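Sodium/calcium exchanger membrane region domain-containing protein (PDB 4KPP) probably exchanges protons for calcium ions across the membrane, as a member of the sodium/calcium exchanger family, and binds calcium. Local coordinates at residues A71-A74 against V75-E78; N108-L111 against I112-W116; F218-L221 against M222-A226; V357-R360 against Y361-A365. All blocks are in the same frame, centred on the assembly; numbering follows the deposited sequence.

Contact 1: residues A71-A74 against V75-E78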
# COMPACT_ATOMS: atom_id res chain seq x y z
N ALA A 71 -3.95 -8.47 0.72
CA ALA A 71 -3.85 -7.03 0.47
C ALA A 71 -2.44 -6.55 0.76
O ALA A 71 -1.98 -5.57 0.17
CB ALA A 71 -4.86 -6.27 1.31
N LEU A 72 -1.75 -7.24 1.66
CA LEU A 72 -0.35 -6.95 1.95
C LEU A 72 0.53 -7.42 0.80
O LEU A 72 1.40 -6.68 0.33
CB LEU A 72 0.08 -7.63 3.25
CG LEU A 72 1.58 -7.62 3.54
CD1 LEU A 72 2.09 -6.19 3.66
CD2 LEU A 72 1.91 -8.43 4.79
N LEU A 73 0.31 -8.65 0.36
CA LEU A 73 1.09 -9.23 -0.73
C LEU A 73 0.90 -8.45 -2.02
O LEU A 73 1.75 -8.49 -2.91
CB LEU A 73 0.72 -10.71 -0.93
CG LEU A 73 1.04 -11.67 0.23
CD1 LEU A 73 0.45 -13.04 -0.02
CD2 LEU A 73 2.54 -11.77 0.47
N ALA A 74 -0.20 -7.72 -2.12
CA ALA A 74 -0.50 -6.91 -3.30
C ALA A 74 0.36 -5.64 -3.39
O ALA A 74 0.43 -5.01 -4.44
CB ALA A 74 -1.98 -6.55 -3.33
N VAL A 75 1.00 -5.27 -2.28
CA VAL A 75 1.83 -4.06 -2.25
C VAL A 75 3.26 -4.36 -1.83
O VAL A 75 3.95 -3.51 -1.27
CB VAL A 75 1.21 -2.97 -1.34
CG1 VAL A 75 -0.10 -2.48 -1.93
CG2 VAL A 75 1.02 -3.48 0.08
N LEU A 76 3.70 -5.58 -2.10
CA LEU A 76 5.08 -5.99 -1.85
C LEU A 76 6.14 -5.09 -2.53
O LEU A 76 7.18 -4.82 -1.93
CB LEU A 76 5.29 -7.46 -2.23
CG LEU A 76 5.98 -8.35 -1.20
CD1 LEU A 76 5.36 -8.16 0.18
CD2 LEU A 76 5.91 -9.81 -1.62
N PRO A 77 5.89 -4.64 -3.78
CA PRO A 77 6.87 -3.72 -4.38
C PRO A 77 7.09 -2.46 -3.55
O PRO A 77 8.20 -1.92 -3.54
CB PRO A 77 6.22 -3.36 -5.71
CG PRO A 77 5.43 -4.55 -6.07
CD PRO A 77 4.90 -5.09 -4.78
N GLU A 78 6.06 -1.99 -2.85
CA GLU A 78 6.22 -0.81 -2.02
C GLU A 78 7.13 -1.10 -0.83
O GLU A 78 7.97 -0.27 -0.46
CB GLU A 78 4.86 -0.28 -1.55
CG GLU A 78 4.96 0.77 -0.44
CD GLU A 78 5.83 1.97 -0.82
OE1 GLU A 78 6.38 2.62 0.10
OE2 GLU A 78 5.95 2.28 -2.02

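Contact 2: residues N108-L111 against I112-W116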
# COMPACT_ATOMS: atom_id res chain seq x y z
N ASN A 108 1.34 6.22 1.20
CA ASN A 108 0.10 6.36 1.96
C ASN A 108 -0.85 7.40 1.40
O ASN A 108 -2.03 7.13 1.23
CB ASN A 108 0.40 6.69 3.43
CG ASN A 108 0.72 5.46 4.25
OD1 ASN A 108 -0.17 4.86 4.86
ND2 ASN A 108 1.98 5.07 4.26
N ARG A 109 -0.33 8.60 1.13
CA ARG A 109 -1.18 9.69 0.67
C ARG A 109 -1.69 9.48 -0.75
O ARG A 109 -2.82 9.86 -1.08
CB ARG A 109 -0.45 11.04 0.81
CG ARG A 109 -0.08 11.38 2.25
CD ARG A 109 -0.20 12.87 2.53
NE ARG A 109 0.69 13.67 1.70
CZ ARG A 109 1.96 13.93 2.00
NH1 ARG A 109 2.49 13.46 3.11
NH2 ARG A 109 2.70 14.67 1.18
N LEU A 110 -0.86 8.87 -1.59
CA LEU A 110 -1.25 8.55 -2.96
C LEU A 110 -2.37 7.52 -2.96
O LEU A 110 -3.28 7.57 -3.79
CB LEU A 110 -0.06 8.01 -3.74
CG LEU A 110 -0.28 7.72 -5.23
CD1 LEU A 110 0.04 8.94 -6.07
CD2 LEU A 110 0.54 6.51 -5.67
N LEU A 111 -2.29 6.58 -2.02
CA LEU A 111 -3.26 5.50 -1.93
C LEU A 111 -4.66 6.05 -1.65
O LEU A 111 -5.64 5.63 -2.25
CB LEU A 111 -2.86 4.55 -0.81
CG LEU A 111 -3.13 3.06 -0.92
CD1 LEU A 111 -3.37 2.49 0.47
CD2 LEU A 111 -4.28 2.72 -1.87
N ILE A 112 -4.74 7.00 -0.73
CA ILE A 112 -6.02 7.59 -0.37
C ILE A 112 -6.40 8.70 -1.35
O ILE A 112 -7.51 8.69 -1.89
CB ILE A 112 -6.01 8.14 1.07
CG1 ILE A 112 -5.79 7.00 2.06
CG2 ILE A 112 -7.31 8.89 1.37
CD1 ILE A 112 -5.72 7.44 3.49
N GLY A 113 -5.48 9.63 -1.58
CA GLY A 113 -5.74 10.77 -2.44
C GLY A 113 -6.07 10.40 -3.87
O GLY A 113 -6.95 11.00 -4.49
N ILE A 114 -5.36 9.41 -4.40
CA ILE A 114 -5.58 8.96 -5.77
C ILE A 114 -6.38 7.66 -5.82
O ILE A 114 -7.46 7.61 -6.40
CB ILE A 114 -4.24 8.78 -6.53
CG1 ILE A 114 -3.53 10.13 -6.68
CG2 ILE A 114 -4.47 8.14 -7.89
CD1 ILE A 114 -4.32 11.16 -7.47
N GLY A 115 -5.84 6.61 -5.20
CA GLY A 115 -6.46 5.29 -5.22
C GLY A 115 -7.91 5.23 -4.78
O GLY A 115 -8.78 4.83 -5.56
N TRP A 116 -8.19 5.60 -3.53
CA TRP A 116 -9.55 5.57 -3.00
C TRP A 116 -10.51 6.42 -3.82
O TRP A 116 -11.65 6.03 -4.06
CB TRP A 116 -9.60 6.03 -1.54
CG TRP A 116 -8.96 5.11 -0.56
CD1 TRP A 116 -8.07 4.10 -0.83
CD2 TRP A 116 -9.16 5.10 0.86
NE1 TRP A 116 -7.71 3.47 0.34
CE2 TRP A 116 -8.36 4.07 1.39
CE3 TRP A 116 -9.94 5.87 1.73
CZ2 TRP A 116 -8.32 3.79 2.75
CZ3 TRP A 116 -9.89 5.59 3.08
CH2 TRP A 116 -9.09 4.55 3.58

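Contact 3: residues F218-L221 against M222-A226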
# COMPACT_ATOMS: atom_id res chain seq x y z
N PHE A 218 11.80 -13.23 -6.31
CA PHE A 218 13.19 -13.14 -6.75
C PHE A 218 13.38 -11.95 -7.69
O PHE A 218 14.33 -11.18 -7.55
CB PHE A 218 13.62 -14.43 -7.44
CG PHE A 218 14.95 -14.34 -8.15
CD1 PHE A 218 16.13 -14.40 -7.44
CD2 PHE A 218 15.00 -14.20 -9.53
CE1 PHE A 218 17.35 -14.32 -8.09
CE2 PHE A 218 16.22 -14.12 -10.18
CZ PHE A 218 17.40 -14.18 -9.46
N THR A 219 12.46 -11.81 -8.64
CA THR A 219 12.51 -10.74 -9.62
C THR A 219 12.48 -9.36 -8.96
O THR A 219 13.28 -8.48 -9.30
CB THR A 219 11.37 -10.86 -10.63
OG1 THR A 219 11.56 -12.03 -11.43
CG2 THR A 219 11.32 -9.64 -11.54
N ILE A 220 11.56 -9.17 -8.03
CA ILE A 220 11.45 -7.91 -7.30
C ILE A 220 12.75 -7.55 -6.58
O ILE A 220 13.24 -6.43 -6.68
CB ILE A 220 10.28 -7.94 -6.30
CG1 ILE A 220 8.95 -7.96 -7.06
CG2 ILE A 220 10.33 -6.75 -5.36
CD1 ILE A 220 7.72 -7.97 -6.17
N LEU A 221 13.33 -8.52 -5.86
CA LEU A 221 14.56 -8.29 -5.12
C LEU A 221 15.75 -7.99 -6.04
O LEU A 221 16.69 -7.31 -5.64
CB LEU A 221 14.88 -9.48 -4.20
CG LEU A 221 13.81 -9.80 -3.15
CD1 LEU A 221 14.17 -11.05 -2.34
CD2 LEU A 221 13.55 -8.61 -2.23
N MET A 222 15.69 -8.50 -7.27
CA MET A 222 16.75 -8.26 -8.25
C MET A 222 16.47 -7.02 -9.10
O MET A 222 17.20 -6.74 -10.05
CB MET A 222 16.93 -9.47 -9.16
CG MET A 222 17.33 -10.75 -8.44
SD MET A 222 18.98 -10.65 -7.70
CE MET A 222 19.97 -10.44 -9.17
N SER A 223 15.42 -6.28 -8.75
CA SER A 223 15.00 -5.14 -9.56
C SER A 223 14.92 -3.80 -8.81
O SER A 223 15.13 -2.74 -9.40
CB SER A 223 13.65 -5.43 -10.22
OG SER A 223 13.74 -6.57 -11.07
N VAL A 224 14.62 -3.85 -7.52
CA VAL A 224 14.33 -2.62 -6.77
C VAL A 224 15.48 -1.63 -6.68
O VAL A 224 15.27 -0.42 -6.77
CB VAL A 224 13.79 -2.90 -5.35
CG1 VAL A 224 12.32 -3.29 -5.41
CG2 VAL A 224 14.63 -3.96 -4.65
N GLU A 225 16.70 -2.13 -6.49
CA GLU A 225 17.86 -1.26 -6.41
C GLU A 225 18.06 -0.50 -7.72
O GLU A 225 18.20 0.72 -7.72
CB GLU A 225 19.12 -2.06 -6.07
CG GLU A 225 20.40 -1.23 -6.08
CD GLU A 225 21.63 -2.03 -5.69
OE1 GLU A 225 21.53 -3.28 -5.62
OE2 GLU A 225 22.69 -1.42 -5.45
N ALA A 226 18.06 -1.22 -8.83
CA ALA A 226 18.24 -0.60 -10.13
C ALA A 226 17.10 0.37 -10.44
O ALA A 226 17.32 1.44 -10.99
CB ALA A 226 18.36 -1.65 -11.21
O HOH W 1 17.84 -4.97 -6.10

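Contact 4: residues V357-R360 against Y361-A365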
# COMPACT_ATOMS: atom_id res chain seq x y z
N VAL A 357 6.08 24.84 2.83
CA VAL A 357 5.80 24.53 4.23
C VAL A 357 4.44 25.09 4.66
O VAL A 357 3.73 24.48 5.46
CB VAL A 357 6.88 25.10 5.17
CG1 VAL A 357 6.75 24.50 6.56
CG2 VAL A 357 8.27 24.84 4.60
N GLU A 358 4.09 26.26 4.12
CA GLU A 358 2.83 26.91 4.43
C GLU A 358 1.65 26.02 4.07
O GLU A 358 0.71 25.87 4.85
CB GLU A 358 2.72 28.25 3.71
CG GLU A 358 3.86 29.22 3.97
CD GLU A 358 5.04 29.02 3.02
OE1 GLU A 358 5.02 28.06 2.23
OE2 GLU A 358 5.99 29.84 3.07
N VAL A 359 1.70 25.44 2.87
CA VAL A 359 0.62 24.60 2.38
C VAL A 359 0.50 23.28 3.15
O VAL A 359 -0.61 22.81 3.41
CB VAL A 359 0.77 24.33 0.87
CG1 VAL A 359 -0.34 23.40 0.38
CG2 VAL A 359 0.73 25.64 0.11
N ARG A 360 1.63 22.70 3.52
CA ARG A 360 1.62 21.46 4.30
C ARG A 360 0.88 21.65 5.62
O ARG A 360 0.11 20.79 6.04
CB ARG A 360 3.05 20.97 4.56
CG ARG A 360 3.86 20.72 3.30
CD ARG A 360 5.23 20.13 3.62
NE ARG A 360 6.16 20.23 2.50
CZ ARG A 360 7.23 21.03 2.48
NH1 ARG A 360 7.51 21.79 3.52
NH2 ARG A 360 8.01 21.06 1.41
N TYR A 361 1.12 22.79 6.27
CA TYR A 361 0.43 23.09 7.53
C TYR A 361 -1.03 23.45 7.32
O TYR A 361 -1.89 23.06 8.12
CB TYR A 361 1.16 24.19 8.30
CG TYR A 361 2.34 23.70 9.11
CD1 TYR A 361 2.15 23.10 10.35
CD2 TYR A 361 3.64 23.82 8.63
CE1 TYR A 361 3.22 22.65 11.10
CE2 TYR A 361 4.72 23.37 9.37
CZ TYR A 361 4.50 22.79 10.60
OH TYR A 361 5.57 22.33 11.34
N ILE A 362 -1.32 24.19 6.25
CA ILE A 362 -2.69 24.58 5.94
C ILE A 362 -3.56 23.36 5.66
O ILE A 362 -4.63 23.22 6.24
CB ILE A 362 -2.74 25.56 4.75
CG1 ILE A 362 -2.25 26.95 5.16
CG2 ILE A 362 -4.16 25.67 4.21
CD1 ILE A 362 -2.15 27.93 4.02
N ILE A 363 -3.08 22.49 4.78
CA ILE A 363 -3.82 21.28 4.42
C ILE A 363 -3.93 20.33 5.62
O ILE A 363 -4.96 19.68 5.80
CB ILE A 363 -3.18 20.55 3.22
CG1 ILE A 363 -3.07 21.50 2.02
CG2 ILE A 363 -4.00 19.33 2.83
CD1 ILE A 363 -4.40 22.01 1.53
N SER A 364 -2.88 20.26 6.43
CA SER A 364 -2.93 19.49 7.67
C SER A 364 -4.06 19.99 8.57
O SER A 364 -4.86 19.20 9.07
CB SER A 364 -1.60 19.57 8.43
OG SER A 364 -0.55 18.94 7.72
N ALA A 365 -4.11 21.31 8.77
CA ALA A 365 -5.15 21.93 9.58
C ALA A 365 -6.54 21.65 9.03
O ALA A 365 -7.47 21.35 9.79
CB ALA A 365 -4.91 23.43 9.69

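Contact 1: residues A71-A74 against V75-E78
The backbone N of Val-75 donates to Leu-72 O at 3.0 Å, with an angle of 159° at the hydrogen, in a bond that spans three residues instead of the four of an alpha-helix. It belongs to a discontinuous transmembrane helix: helix 67-73 runs out, a type I beta turn carries the chain from Leu-73 to Leu-76, and helix 76-91 starts with Val-75 at its N-cap position. The donor stands well above the plane of the Leu-72 carbonyl. Pro-77 suits the break, because its ring nitrogen has no hydrogen to offer Leu-73 O four residues back.

Val-75 is buried at the bend. Its CG1 is anti to the carbonyl carbon (chi1 -65°) and rests against Ala-74 C; this puts CG2 between the backbone N and the carbonyl carbon, 3.2 Å from Leu-72 O and 3.7 Å from Ala-71 O. Beyond the bend Val-75 packs on helices 242-267 and 271-285, touching Glu-255 and Asn-284, whereas Leu-73, Leu-76 and Pro-77 meet helix 32-60. The two leucines barely touch each other, Leu-73 CD2 lying 4.4 Å from Leu-76 CD2.

Contact 2: residues N108-L111 against I112-W116
Leu-110 O takes hydrogens from both Ile-114 N (2.8 Å) and Gly-115 N, and this shared acceptor is where helix 96-127 widens from alpha to pi geometry. The Ile-114 donor stands above the carbonyl plane, 39° out of it, while the Gly-115 donor lies in the plane. Before the switch the bonds span four residues, as from Gly-113 N to Arg-109 O at 2.7 Å; after it they span five, as from Trp-116 N to Leu-111 O at 2.9 Å. Gly-115 passes close to the preceding turn, its CA 3.1 Å from Leu-111 O, where a side-chain CB would collide with that oxygen.

Apolar contacts follow the same spiral. Leu-110 CD1 meets Ile-114 CG1 at 3.8 Å. Ile-112, with CG1 anti to the carbonyl carbon (chi1 -63°), lays that atom over the centre of one face of the Trp-116 ring, 3.9 Å above its plane, and Leu-111 CD2 approaches the pyrrole part near CD1 and NE1. With an alanine in place of Trp-116, Ile-112 CG1 would probably be left without the ring face it packs on, Leu-111 CD2 without the pyrrole rim it touches, and Leu-278 O without its weak indole bond.

The charged and polar ends look elsewhere: Arg-109 forms a salt bridge with Glu-316, and Asn-108 bonds to Met-104 O and Lys-282. The Trp-116 side chain lies about 6 Å from that of the calcium-site residue Ile-330. Within this buried pi bulge each amide from Ile-112 to Trp-116 still finds a carbonyl, that of Ile-112 only weakly, because Leu-110 O serves two donors.

Contact 3: residues F218-L221 against M222-A226
Met-222 reaches back along the helix to Phe-218, one turn earlier, and its CB, CG and SD each meet part of that residue. CB lies 3.5 Å from Phe-218 O. CG then passes over one face of the phenyl ring, 3.7 Å from its centroid and 19° off the normal, a CH-pi contact shifted toward the rim near CE1 and CZ. A bend at chi2 (-66°) sets SD obliquely to the ring, 4.0 Å from Phe-218 CE1, as a Met-aromatic contact. An oleic acid molecule touches both residues on this surface.

The backbone here is a break within one predicted transmembrane segment, between helices 202-221 and 224-237, with Ser-223 at the N-cap position. Its hydroxyl makes no capping bond; OG instead donates backward to Thr-219 O at 2.6 Å. With an alanine here the hydroxyl bond is gone, and Thr-219 O would probably be left, among these partners, with the weak bond from Met-222 N. Ile-220 O receives both Ser-223 N and Val-224 N, the latter nearly head-on, while Ile-220 CG2 meets Val-224 CG1. Across the break a water donates to Leu-221 O at 2.6 Å and accepts from Glu-225 N.

Contact 4: residues V357-R360 against Y361-A365
The Tyr-361 ring meets Val-357 at its edge: Val-357 CG1 lies in the ring plane, 3.6 Å from Tyr-361 CE2, and Val-357 O comes close to the same rim, 3.2 Å from Tyr-361 CD2. The two side chains run side by side in the same direction, one turn apart at the start of the regular alpha-helix 357-377. Beyond this pair, Tyr-361 packs on Glu-315 and Leu-318 of helix 311-331. The other flat group, the guanidinium of Arg-360, is carried on an extended chain to helix 311-331, where it forms a salt bridge with Glu-315 and a longer, weak ion pair with Glu-316. Since Arg-312 also comes near, the two glutamates probably offset the closeness of the two positive charges.

The backbone shows the alpha pattern from its first turn. Tyr-361 N bonds to Val-357 O, Ile-362 N to Glu-358 O, and Ile-363 N to Val-359 O at 2.8 Å, this last bond nearly straight (173° at the hydrogen). Aliphatic branches line up with these bonds. Val-359 CG1 and Ile-363 CG1 lie alongside each other at 3.7 Å, and Ile-362 CG1 lies against the carbonyl that its own backbone N bonds, 3.2 Å from Glu-358 O.

Ser-364 is buried, and its hydroxyl is turned back into the helix with OG anti to the carbonyl carbon (chi1 -66°). Arg-360 O is thereby gripped twice, by Ser-364 OG at 2.6 Å and by Ser-364 N at 3.1 Å, the two donors arriving from opposite faces of the carbonyl plane.

Overall arrangement
All four contacts are local and lie in series along the chain, so none nests within or crosses another and none closes a long loop. From the N terminus, contact 1 joins helices 67-73 and 76-91, contact 2 lies inside helix 96-127, contact 3 joins helices 202-221 and 224-237, and contact 4 belongs to the start of helix 357-377. Contacts 1 and 3, one from each of the two sodium/calcium exchanger regions, touch where Pro-77 packs on Ile-220. Contacts 1 and 2 do not touch but share helix 242-267, both reaching Glu-255 and Glu-258. Helix 311-331 bridges contacts 2 and 4: Glu-316 pairs with Arg-109 and, weakly, with Arg-360. Contacts 3 and 4 stand farthest apart, their centres about 36 Å apart.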